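PDB 5USB: protection of telomeres protein 1 from Schizosaccharomyces pombe, which binds the single-stranded G-rich overhang at telomere 3' ends, protecting it and regulating telomerase and telomere length. Local coordinates for residues I9-R14 and G100-I105; M47-S52 and G58-F63; G84-M89 and P126-I131. The protein carries 1 engineered substitution. All coordinates share one frame; numbering follows the deposited sequence. Where two conformers were deposited one is given.

Interaction 1 of 3, residues I9-R14 and G100-I105; sequences ITPHQR and GYLECI. With nucleotides of chain B.
Leu102, at the start of strand 102-106, packs in a small apolar contact against Ile9 and Pro11 of the loop that leads into strand 14-26. CD1 of the leucine lies 4.1 Å from CG1 of Ile9, while its CD2 sits 3.7 Å from CA of Pro11 and also meets the proline ring, which lies roughly perpendicular to the leucine. A branched leucine suits this place because its forked end reaches two neighbours at once, and Pro11 offers a stiff hydrocarbon surface. The loop is braced from within: the backbone N of Thr10 donates to OE1 of Gln13 over 3.0 Å, 65° out of the amide plane. Thr94 on strand 92-96 holds the same loop through Thr10 and Gln13.

Glu103, whose CB leaves the strand away from the loop, reads the bound DNA. Its CG lies between the backbone N and the carbonyl carbon (chi1 55°), and the chain, extended from there, sets the carboxylate at the Watson-Crick edge of DG2 of chain B, where N1 donates to OE1 at 3.2 Å; the N1 to OE2 and N2 to OE1 bonds are weak. Two residues earlier, in the loop before the strand, CB of Tyr101 lies 3.7 Å from N6 of DA5 of chain B. A strand that carries core residues on one side and nucleotide-reading residues on the other is characteristic of the OB-fold, here that of the telomeric DNA-binding domain.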
loop_
_atom_site.group_PDB
_atom_site.type_symbol
_atom_site.label_atom_id
_atom_site.label_comp_id
_atom_site.label_asym_id
_atom_site.label_seq_id
_atom_site.Cartn_x
_atom_site.Cartn_y
_atom_site.Cartn_z
ATOM N N ILE A 9 -2.864 -6.771 9.264
ATOM C CA ILE A 9 -4.123 -6.139 8.921
ATOM C C ILE A 9 -5.120 -7.185 8.445
ATOM O O ILE A 9 -4.787 -8.244 7.915
ATOM C CB ILE A 9 -3.937 -5.004 7.898
ATOM C CG1 ILE A 9 -3.472 -5.502 6.556
ATOM C CG2 ILE A 9 -2.986 -3.964 8.444
ATOM C CD1 ILE A 9 -3.574 -4.433 5.510
ATOM N N THR A 10 -6.376 -6.903 8.689
ATOM C CA THR A 10 -7.461 -7.804 8.339
ATOM C C THR A 10 -8.498 -7.020 7.572
ATOM O O THR A 10 -8.459 -5.788 7.523
ATOM C CB THR A 10 -8.092 -8.418 9.599
ATOM O OG1 THR A 10 -8.578 -7.356 10.420
ATOM C CG2 THR A 10 -7.063 -9.250 10.377
ATOM N N PRO A 11 -9.450 -7.698 6.968
ATOM C CA PRO A 11 -10.441 -6.998 6.152
ATOM C C PRO A 11 -11.395 -6.194 7.013
ATOM O O PRO A 11 -11.678 -6.545 8.155
ATOM C CB PRO A 11 -11.167 -8.138 5.439
ATOM C CG PRO A 11 -10.245 -9.294 5.564
ATOM C CD PRO A 11 -9.598 -9.155 6.858
ATOM N N HIS A 12 -11.879 -5.088 6.443
ATOM C CA HIS A 12 -12.966 -4.306 7.026
ATOM C C HIS A 12 -12.573 -3.710 8.373
ATOM O O HIS A 12 -13.313 -3.750 9.361
ATOM C CB HIS A 12 -14.213 -5.169 7.105
ATOM C CG HIS A 12 -14.569 -5.786 5.793
ATOM N ND1 HIS A 12 -14.668 -7.143 5.607
ATOM C CD2 HIS A 12 -14.818 -5.224 4.587
ATOM C CE1 HIS A 12 -14.982 -7.389 4.347
ATOM N NE2 HIS A 12 -15.086 -6.239 3.709
ATOM N N GLN A 13 -11.391 -3.121 8.398
ATOM C CA GLN A 13 -10.944 -2.378 9.556
ATOM C C GLN A 13 -10.287 -1.098 9.078
ATOM O O GLN A 13 -9.960 -0.939 7.895
ATOM C CB GLN A 13 -9.978 -3.183 10.411
ATOM C CG GLN A 13 -8.606 -3.318 9.795
ATOM C CD GLN A 13 -7.630 -4.057 10.679
ATOM O OE1 GLN A 13 -6.509 -4.350 10.260
ATOM N NE2 GLN A 13 -8.045 -4.377 11.906
ATOM N N ARG A 14 -10.158 -0.170 10.010
ATOM C CA ARG A 14 -9.320 0.995 9.823
ATOM C C ARG A 14 -7.917 0.644 10.320
ATOM O O ARG A 14 -7.767 0.061 11.391
ATOM C CB ARG A 14 -9.918 2.178 10.599
ATOM C CG ARG A 14 -8.943 3.270 11.003
ATOM C CD ARG A 14 -9.632 4.413 11.749
ATOM N NE ARG A 14 -9.907 4.102 13.153
ATOM C CZ ARG A 14 -9.017 4.227 14.132
ATOM N NH1 ARG A 14 -7.784 4.649 13.869
ATOM N NH2 ARG A 14 -9.352 3.937 15.383
ATOM N N GLY A 100 -11.765 -12.087 -3.467
ATOM C CA GLY A 100 -11.368 -12.479 -2.138
ATOM C C GLY A 100 -10.068 -11.902 -1.628
ATOM O O GLY A 100 -9.645 -12.279 -0.534
ATOM N N TYR A 101 -9.425 -11.001 -2.371
ATOM C CA TYR A 101 -8.141 -10.444 -1.957
ATOM C C TYR A 101 -8.331 -9.143 -1.180
ATOM O O TYR A 101 -9.239 -8.363 -1.458
ATOM C CB TYR A 101 -7.247 -10.186 -3.171
ATOM C CG TYR A 101 -7.001 -11.421 -3.983
ATOM C CD1 TYR A 101 -6.137 -12.402 -3.517
ATOM C CD2 TYR A 101 -7.664 -11.627 -5.178
ATOM C CE1 TYR A 101 -5.931 -13.589 -4.263
ATOM C CE2 TYR A 101 -7.457 -12.786 -5.913
ATOM C CZ TYR A 101 -6.596 -13.741 -5.454
ATOM O OH TYR A 101 -6.403 -14.884 -6.192
ATOM N N LEU A 102 -7.474 -8.943 -0.193
ATOM C CA LEU A 102 -7.439 -7.710 0.571
ATOM C C LEU A 102 -7.022 -6.552 -0.324
ATOM O O LEU A 102 -6.163 -6.702 -1.205
ATOM C CB LEU A 102 -6.441 -7.850 1.714
ATOM C CG LEU A 102 -6.929 -7.937 3.140
ATOM C CD1 LEU A 102 -5.729 -7.940 4.096
ATOM C CD2 LEU A 102 -7.859 -6.811 3.468
ATOM N N GLU A 103 -7.641 -5.403 -0.108
ATOM C CA GLU A 103 -7.192 -4.186 -0.738
ATOM C C GLU A 103 -7.477 -3.030 0.210
ATOM O O GLU A 103 -8.236 -3.153 1.170
ATOM C CB GLU A 103 -7.856 -3.975 -2.114
ATOM C CG GLU A 103 -9.363 -3.998 -2.087
ATOM C CD GLU A 103 -10.003 -3.756 -3.450
ATOM O OE1 GLU A 103 -9.277 -3.488 -4.427
ATOM O OE2 GLU A 103 -11.250 -3.827 -3.520
ATOM N N CYS A 104 -6.806 -1.919 -0.046
ATOM C CA CYS A 104 -6.958 -0.696 0.721
ATOM C C CYS A 104 -7.620 0.363 -0.150
ATOM O O CYS A 104 -7.293 0.503 -1.330
ATOM C CB CYS A 104 -5.584 -0.255 1.220
ATOM S SG CYS A 104 -5.476 1.312 2.030
ATOM N N ILE A 105 -8.535 1.123 0.455
ATOM C CA ILE A 105 -9.362 2.072 -0.265
ATOM C C ILE A 105 -9.276 3.417 0.425
ATOM O O ILE A 105 -9.378 3.499 1.655
ATOM C CB ILE A 105 -10.819 1.599 -0.322
ATOM C CG1 ILE A 105 -10.925 0.265 -1.056
ATOM C CG2 ILE A 105 -11.652 2.657 -0.975
ATOM C CD1 ILE A 105 -10.433 0.266 -2.463
ATOM P P DG B 2 -18.489 1.281 -10.562
ATOM O OP1 DG B 2 -19.186 1.821 -11.745
ATOM O OP2 DG B 2 -19.097 0.221 -9.750
ATOM O "O5'" DG B 2 -17.060 0.783 -11.045
ATOM C "C5'" DG B 2 -16.241 1.616 -11.859
ATOM C "C4'" DG B 2 -14.841 1.055 -11.878
ATOM O "O4'" DG B 2 -14.087 1.466 -10.722
ATOM C "C3'" DG B 2 -14.778 -0.462 -11.834
ATOM O "O3'" DG B 2 -14.993 -0.897 -13.163
ATOM C "C2'" DG B 2 -13.358 -0.692 -11.347
ATOM C "C1'" DG B 2 -13.141 0.453 -10.378
ATOM N N9 DG B 2 -13.354 0.114 -8.979
ATOM C C8 DG B 2 -14.464 0.431 -8.247
ATOM N N7 DG B 2 -14.403 0.019 -7.014
ATOM C C5 DG B 2 -13.193 -0.647 -6.938
ATOM C C6 DG B 2 -12.591 -1.319 -5.849
ATOM O O6 DG B 2 -13.008 -1.438 -4.699
ATOM N N1 DG B 2 -11.366 -1.873 -6.204
ATOM C C2 DG B 2 -10.786 -1.762 -7.443
ATOM N N2 DG B 2 -9.595 -2.340 -7.588
ATOM N N3 DG B 2 -11.343 -1.140 -8.469
ATOM C C4 DG B 2 -12.536 -0.605 -8.146
ATOM P P DA B 5 -4.665 -10.025 -13.483
ATOM O OP1 DA B 5 -4.660 -9.894 -14.923
ATOM O OP2 DA B 5 -4.985 -11.267 -12.831
ATOM O "O5'" DA B 5 -3.230 -9.593 -12.974
ATOM C "C5'" DA B 5 -2.624 -8.420 -13.479
ATOM C "C4'" DA B 5 -1.483 -8.042 -12.573
ATOM O "O4'" DA B 5 -2.018 -7.584 -11.318
ATOM C "C3'" DA B 5 -0.553 -9.200 -12.227
ATOM O "O3'" DA B 5 0.794 -8.741 -12.102
ATOM C "C2'" DA B 5 -1.128 -9.713 -10.920
ATOM C "C1'" DA B 5 -1.656 -8.452 -10.265
ATOM N N9 DA B 5 -2.839 -8.634 -9.439
ATOM C C8 DA B 5 -3.981 -9.315 -9.766
ATOM N N7 DA B 5 -4.906 -9.266 -8.846
ATOM C C5 DA B 5 -4.359 -8.450 -7.869
ATOM C C6 DA B 5 -4.846 -7.999 -6.638
ATOM N N6 DA B 5 -6.051 -8.307 -6.164
ATOM N N1 DA B 5 -4.038 -7.217 -5.893
ATOM C C2 DA B 5 -2.829 -6.917 -6.366
ATOM N N3 DA B 5 -2.263 -7.272 -7.509
ATOM C C4 DA B 5 -3.090 -8.047 -8.226
#

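Interaction 2 of 3, residues M47-S52 and G58-F63; sequences MSPYTS and GPFGRF. With nucleotides of chain B.
Met47 and Gly61 form a single antiparallel bridge, a hydrogen-bonded pair in which N of Gly61 donates to O of Met47 at 2.9 Å, while N of Met47 reaches O of Gly61 at 3.0 Å. Glycine suits this position because its backbone angles would press a CB against the preceding carbonyl oxygen.

Beside the bridge, Pro49 lies over the Phe60 ring: its CB stands 3.8 Å from the centroid, only 9° off the normal, a CH-pi contact. O of Met47 lies at the ring edge, in plane. Ser48 makes an ST turn, its OG accepting from N of Tyr50, and the chain then reaches Thr51, whose OG1 donates to OP1 of DC6 of chain B at 2.7 Å. Two successive kinks of the methionine chain, chi2 -65° and chi3 -59°, carry CE of Met47 to 3.5 Å from O3' of DA5 of chain B; a flexible thioether thereby rests against the sugar-phosphate backbone.

Both segments belong to the long connection between strands 31-36 and 65-69; within that connection NH1 of Arg62 bonds O of Phe44 and the backbone of Arg62 pairs with Asn41, while O of Phe63 bonds OG1 of Thr36 at the end of strand 31-36.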
loop_
_atom_site.group_PDB
_atom_site.type_symbol
_atom_site.label_atom_id
_atom_site.label_comp_id
_atom_site.label_asym_id
_atom_site.label_seq_id
_atom_site.Cartn_x
_atom_site.Cartn_y
_atom_site.Cartn_z
ATOM N N MET A 47 1.821 -12.648 -6.022
ATOM C CA MET A 47 2.472 -12.141 -7.219
ATOM C C MET A 47 3.404 -13.197 -7.819
ATOM O O MET A 47 4.308 -13.702 -7.146
ATOM C CB MET A 47 3.233 -10.849 -6.880
ATOM C CG MET A 47 2.323 -9.694 -6.492
ATOM S SD MET A 47 1.257 -9.121 -7.840
ATOM C CE MET A 47 2.464 -8.670 -9.033
ATOM N N SER A 48 3.198 -13.496 -9.078
ATOM C CA SER A 48 3.911 -14.598 -9.732
ATOM C C SER A 48 5.244 -14.140 -10.322
ATOM O O SER A 48 5.282 -13.151 -11.065
ATOM C CB SER A 48 3.049 -15.201 -10.843
ATOM O OG SER A 48 3.784 -16.189 -11.560
ATOM N N PRO A 49 6.333 -14.873 -10.055
ATOM C CA PRO A 49 7.609 -14.642 -10.750
ATOM C C PRO A 49 7.638 -15.137 -12.197
ATOM O O PRO A 49 8.646 -14.916 -12.899
ATOM C CB PRO A 49 8.603 -15.398 -9.872
ATOM C CG PRO A 49 7.801 -16.470 -9.230
ATOM C CD PRO A 49 6.401 -16.033 -9.134
ATOM N N TYR A 50 6.581 -15.774 -12.689
ATOM C CA TYR A 50 6.599 -16.468 -13.975
ATOM C C TYR A 50 5.911 -15.701 -15.092
ATOM O O TYR A 50 5.925 -16.155 -16.239
ATOM C CB TYR A 50 5.936 -17.860 -13.833
ATOM C CG TYR A 50 6.429 -18.657 -12.632
ATOM C CD1 TYR A 50 7.780 -18.830 -12.409
ATOM C CD2 TYR A 50 5.549 -19.204 -11.697
ATOM C CE1 TYR A 50 8.257 -19.511 -11.329
ATOM C CE2 TYR A 50 6.018 -19.892 -10.606
ATOM C CZ TYR A 50 7.360 -20.065 -10.423
ATOM O OH TYR A 50 7.856 -20.724 -9.353
ATOM N N THR A 51 5.319 -14.555 -14.785
ATOM C CA THR A 51 4.549 -13.803 -15.755
ATOM C C THR A 51 5.411 -13.527 -16.969
ATOM O O THR A 51 6.561 -13.126 -16.838
ATOM C CB THR A 51 4.050 -12.512 -15.105
ATOM O OG1 THR A 51 3.238 -12.877 -13.978
ATOM C CG2 THR A 51 3.212 -11.723 -16.055
ATOM N N SER A 52 4.847 -13.784 -18.158
ATOM C CA SER A 52 5.618 -13.666 -19.390
ATOM C C SER A 52 6.269 -12.296 -19.486
ATOM O O SER A 52 7.478 -12.169 -19.710
ATOM C CB SER A 52 4.714 -13.916 -20.598
ATOM O OG SER A 52 4.235 -15.251 -20.597
ATOM N N GLY A 58 9.540 -7.863 -7.791
ATOM C CA GLY A 58 9.390 -8.401 -6.464
ATOM C C GLY A 58 8.687 -7.363 -5.622
ATOM O O GLY A 58 8.556 -6.209 -6.038
ATOM N N PRO A 59 8.259 -7.756 -4.421
ATOM C CA PRO A 59 8.396 -9.109 -3.887
ATOM C C PRO A 59 7.374 -10.072 -4.496
ATOM O O PRO A 59 6.330 -9.644 -4.949
ATOM C CB PRO A 59 8.146 -8.904 -2.401
ATOM C CG PRO A 59 7.247 -7.733 -2.351
ATOM C CD PRO A 59 7.724 -6.830 -3.419
ATOM N N PHE A 60 7.661 -11.375 -4.475
ATOM C CA PHE A 60 6.743 -12.356 -5.030
ATOM C C PHE A 60 5.958 -13.038 -3.916
ATOM O O PHE A 60 6.339 -12.993 -2.740
ATOM C CB PHE A 60 7.511 -13.373 -5.895
ATOM C CG PHE A 60 8.163 -12.718 -7.081
ATOM C CD1 PHE A 60 7.383 -12.228 -8.104
ATOM C CD2 PHE A 60 9.526 -12.492 -7.123
ATOM C CE1 PHE A 60 7.944 -11.571 -9.195
ATOM C CE2 PHE A 60 10.082 -11.838 -8.215
ATOM C CZ PHE A 60 9.270 -11.366 -9.231
ATOM N N GLY A 61 4.827 -13.653 -4.291
ATOM C CA GLY A 61 3.928 -14.174 -3.290
ATOM C C GLY A 61 3.107 -13.064 -2.671
ATOM O O GLY A 61 2.952 -12.008 -3.276
ATOM N N ARG A 62 2.532 -13.358 -1.495
ATOM C CA ARG A 62 1.494 -12.528 -0.862
ATOM C C ARG A 62 2.106 -11.475 0.061
ATOM O O ARG A 62 1.888 -11.471 1.268
ATOM C CB ARG A 62 0.499 -13.398 -0.102
ATOM C CG ARG A 62 -0.114 -14.507 -0.899
ATOM C CD ARG A 62 -1.213 -15.134 -0.087
ATOM N NE ARG A 62 -1.853 -16.341 -0.632
ATOM C CZ ARG A 62 -3.043 -16.368 -1.206
ATOM N NH1 ARG A 62 -3.711 -15.235 -1.419
ATOM N NH2 ARG A 62 -3.575 -17.542 -1.570
ATOM N N PHE A 63 2.856 -10.546 -0.545
ATOM C CA PHE A 63 3.640 -9.568 0.200
ATOM C C PHE A 63 3.294 -8.110 -0.086
ATOM O O PHE A 63 3.898 -7.232 0.528
ATOM C CB PHE A 63 5.148 -9.769 -0.063
ATOM C CG PHE A 63 5.765 -10.890 0.752
ATOM C CD1 PHE A 63 5.682 -12.219 0.352
ATOM C CD2 PHE A 63 6.447 -10.596 1.923
ATOM C CE1 PHE A 63 6.235 -13.208 1.127
ATOM C CE2 PHE A 63 7.009 -11.590 2.671
ATOM C CZ PHE A 63 6.898 -12.866 2.284
ATOM P P DC B 6 1.927 -9.412 -12.974
ATOM O OP1 DC B 6 1.834 -10.867 -12.843
ATOM O OP2 DC B 6 3.163 -8.752 -12.679
ATOM O "O5'" DC B 6 1.506 -9.064 -14.467
ATOM C "C5'" DC B 6 1.926 -7.845 -15.080
ATOM C "C4'" DC B 6 1.373 -7.726 -16.480
ATOM O "O4'" DC B 6 -0.037 -7.463 -16.392
ATOM C "C3'" DC B 6 1.938 -6.577 -17.318
ATOM O "O3'" DC B 6 1.719 -6.907 -18.679
ATOM C "C2'" DC B 6 0.982 -5.452 -16.993
ATOM C "C1'" DC B 6 -0.332 -6.194 -16.959
ATOM N N1 DC B 6 -1.377 -5.591 -16.145
ATOM C C2 DC B 6 -2.646 -5.449 -16.694
ATOM O O2 DC B 6 -2.826 -5.777 -17.874
ATOM N N3 DC B 6 -3.645 -4.960 -15.931
ATOM C C4 DC B 6 -3.411 -4.629 -14.663
ATOM N N4 DC B 6 -4.423 -4.151 -13.950
ATOM C C5 DC B 6 -2.133 -4.798 -14.066
ATOM C C6 DC B 6 -1.155 -5.282 -14.836
ATOM P P DA B 5 -4.665 -10.025 -13.483
ATOM O OP1 DA B 5 -4.660 -9.894 -14.923
ATOM O OP2 DA B 5 -4.985 -11.267 -12.831
ATOM O "O5'" DA B 5 -3.230 -9.593 -12.974
ATOM C "C5'" DA B 5 -2.624 -8.420 -13.479
ATOM C "C4'" DA B 5 -1.483 -8.042 -12.573
ATOM O "O4'" DA B 5 -2.018 -7.584 -11.318
ATOM C "C3'" DA B 5 -0.553 -9.200 -12.227
ATOM O "O3'" DA B 5 0.794 -8.741 -12.102
ATOM C "C2'" DA B 5 -1.128 -9.713 -10.920
ATOM C "C1'" DA B 5 -1.656 -8.452 -10.265
ATOM N N9 DA B 5 -2.839 -8.634 -9.439
ATOM C C8 DA B 5 -3.981 -9.315 -9.766
ATOM N N7 DA B 5 -4.906 -9.266 -8.846
ATOM C C5 DA B 5 -4.359 -8.450 -7.869
ATOM C C6 DA B 5 -4.846 -7.999 -6.638
ATOM N N6 DA B 5 -6.051 -8.307 -6.164
ATOM N N1 DA B 5 -4.038 -7.217 -5.893
ATOM C C2 DA B 5 -2.829 -6.917 -6.366
ATOM N N3 DA B 5 -2.263 -7.272 -7.509
ATOM C C4 DA B 5 -3.090 -8.047 -8.226
#

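Interaction 3 of 3, residues G84-M89 and P126-I131; sequences GDYVVM and PELNEI
Tyr86 on strand 86-90 meets Leu128 of the 3-10 turn 126-128 and Ile131 in the first turn of helix 129-138. Its CB already touches the leucine, 3.7 Å from CD1 of Leu128 and a little farther from CD2. CG of Tyr86 stands anti to the carbonyl carbon (chi1 -61°), which swings the ring to the leucine, and it makes the closest approach of the contact, 3.5 Å to CD1 of Leu128. That methyl stands over one ring face, nearer the ring's CG end than its centre, and its line to the centroid is 27° off the normal, a CH-pi contact. CD1 of Tyr86 lies 3.9 Å from both leucine methyls, and CD2 of Tyr86 meets CD1 of Leu128 alone. Farther out, CE1 of Tyr86 meets CG2 of Ile131 at 4.1 Å, near the ring plane and so at an edge, where the two side chains run antiparallel alongside. It is the last ring atom to meet 126-131; CZ and OH run on beyond it.

This is how helix 129-138 is laid against the OB-fold barrel: strand 86-90, hydrogen-bonded between strands 14-26 and 117-121, presents Tyr86 outward, while the 3-10 turn and the first helical turn bring Leu128 and Ile131 down to it. A flat ring suits this place, giving a broad face to the leucine methyls and an edge to the beta-branched isoleucine. An alanine in place of Tyr86 would keep CB beside the leucine but is likely to leave CG2 of Ile131 and much of the leucine end without their aromatic partner. Val121 of strand 117-121 touches both Tyr86 and Leu128, and Gln20 of strand 14-26 also lies against the tyrosine.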
loop_
_atom_site.group_PDB
_atom_site.type_symbol
_atom_site.label_atom_id
_atom_site.label_comp_id
_atom_site.label_asym_id
_atom_site.label_seq_id
_atom_site.Cartn_x
_atom_site.Cartn_y
_atom_site.Cartn_z
ATOM N N GLY A 84 9.273 3.373 -5.324
ATOM C CA GLY A 84 10.446 3.423 -4.466
ATOM C C GLY A 84 10.309 4.350 -3.279
ATOM O O GLY A 84 11.062 4.208 -2.290
ATOM N N ASP A 85 9.338 5.255 -3.320
ATOM C CA ASP A 85 9.075 6.105 -2.176
ATOM C C ASP A 85 8.562 5.288 -0.979
ATOM O O ASP A 85 7.983 4.196 -1.107
ATOM C CB ASP A 85 8.027 7.165 -2.505
ATOM C CG ASP A 85 8.529 8.267 -3.383
ATOM O OD1 ASP A 85 9.755 8.392 -3.618
ATOM O OD2 ASP A 85 7.655 9.043 -3.837
ATOM N N TYR A 86 8.772 5.844 0.214
ATOM C CA TYR A 86 8.165 5.332 1.426
ATOM C C TYR A 86 6.971 6.190 1.781
ATOM O O TYR A 86 6.978 7.404 1.541
ATOM C CB TYR A 86 9.176 5.317 2.575
ATOM C CG TYR A 86 10.356 4.439 2.307
ATOM C CD1 TYR A 86 10.325 3.112 2.649
ATOM C CD2 TYR A 86 11.489 4.939 1.706
ATOM C CE1 TYR A 86 11.400 2.285 2.405
ATOM C CE2 TYR A 86 12.559 4.126 1.437
ATOM C CZ TYR A 86 12.513 2.801 1.806
ATOM O OH TYR A 86 13.606 1.971 1.554
ATOM N N VAL A 87 5.923 5.550 2.262
ATOM C CA VAL A 87 4.690 6.232 2.611
ATOM C C VAL A 87 4.252 5.801 4.011
ATOM O O VAL A 87 4.575 4.710 4.492
ATOM C CB VAL A 87 3.551 6.009 1.589
ATOM C CG1 VAL A 87 3.888 6.600 0.214
ATOM C CG2 VAL A 87 3.218 4.557 1.433
ATOM N N VAL A 88 3.499 6.686 4.659
ATOM C CA VAL A 88 2.766 6.377 5.885
ATOM C C VAL A 88 1.297 6.618 5.583
ATOM O O VAL A 88 0.913 7.702 5.135
ATOM C CB VAL A 88 3.258 7.192 7.099
ATOM C CG1 VAL A 88 3.209 8.686 6.879
ATOM C CG2 VAL A 88 2.490 6.710 8.342
ATOM N N MET A 89 0.490 5.576 5.762
ATOM C CA MET A 89 -0.945 5.611 5.515
ATOM C C MET A 89 -1.625 5.525 6.872
ATOM O O MET A 89 -1.306 4.645 7.657
ATOM C CB MET A 89 -1.331 4.451 4.581
ATOM C CG MET A 89 -0.545 4.638 3.233
ATOM S SD MET A 89 -0.899 3.547 1.861
ATOM C CE MET A 89 -2.610 3.901 1.723
ATOM N N PRO A 126 13.794 6.635 11.009
ATOM C CA PRO A 126 13.889 5.358 11.684
ATOM C C PRO A 126 12.682 4.410 11.602
ATOM O O PRO A 126 12.895 3.254 11.730
ATOM C CB PRO A 126 14.075 5.785 13.134
ATOM C CG PRO A 126 14.876 6.979 13.009
ATOM C CD PRO A 126 14.405 7.707 11.822
ATOM N N GLU A 127 11.461 4.888 11.455
ATOM C CA GLU A 127 10.349 3.999 11.357
ATOM C C GLU A 127 10.461 3.167 10.107
ATOM O O GLU A 127 9.734 2.244 9.977
ATOM C CB GLU A 127 9.030 4.745 11.337
ATOM C CG GLU A 127 8.558 5.239 12.688
ATOM C CD GLU A 127 8.272 4.154 13.688
ATOM O OE1 GLU A 127 8.314 4.453 14.873
ATOM O OE2 GLU A 127 7.980 3.030 13.317
ATOM N N LEU A 128 11.355 3.519 9.206
ATOM C CA LEU A 128 11.530 2.682 8.025
ATOM C C LEU A 128 12.617 1.625 8.198
ATOM O O LEU A 128 12.876 0.853 7.269
ATOM C CB LEU A 128 11.852 3.552 6.818
ATOM C CG LEU A 128 10.923 4.734 6.575
ATOM C CD1 LEU A 128 11.456 5.541 5.445
ATOM C CD2 LEU A 128 9.500 4.277 6.282
ATOM N N ASN A 129 13.279 1.580 9.350
ATOM C CA ASN A 129 14.429 0.687 9.484
ATOM C C ASN A 129 14.045 -0.770 9.352
ATOM O O ASN A 129 14.842 -1.570 8.855
ATOM C CB ASN A 129 15.114 0.892 10.834
ATOM C CG ASN A 129 15.935 2.161 10.895
ATOM O OD1 ASN A 129 16.226 2.801 9.884
ATOM N ND2 ASN A 129 16.309 2.539 12.106
ATOM N N GLU A 130 12.853 -1.150 9.811
ATOM C CA GLU A 130 12.453 -2.549 9.721
ATOM C C GLU A 130 12.131 -2.960 8.300
ATOM O O GLU A 130 12.398 -4.099 7.913
ATOM C CB GLU A 130 11.249 -2.838 10.612
ATOM C CG GLU A 130 11.622 -3.056 12.052
ATOM C CD GLU A 130 10.436 -3.468 12.908
ATOM O OE1 GLU A 130 9.294 -3.586 12.372
ATOM O OE2 GLU A 130 10.662 -3.689 14.125
ATOM N N ILE A 131 11.491 -2.078 7.527
ATOM C CA ILE A 131 11.254 -2.394 6.120
ATOM C C ILE A 131 12.566 -2.670 5.420
ATOM O O ILE A 131 12.681 -3.625 4.656
ATOM C CB ILE A 131 10.485 -1.258 5.429
ATOM C CG1 ILE A 131 9.043 -1.210 5.913
ATOM C CG2 ILE A 131 10.554 -1.415 3.907
ATOM C CD1 ILE A 131 8.367 0.092 5.608
#

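Overall arrangement
Interactions 1 and 2 both border the bound nucleic acid, each touching DA5 of chain B; DG2 is met by 100-105 and the phosphate of DC6 by 47-52. Their centres are 20 Å apart, yet they touch where CE1 of Tyr101 packs 4.0 Å from NH1 of Arg62, and interaction 2 is nested within the loop closed by interaction 1. Interaction 3 lies away from the DNA, its nearest atom about 12 Å from it. It shares the sheet with interaction 1, on the other side of the chain's centre. Interactions 2 and 3 do not touch: their nearest atoms are about 9 Å apart.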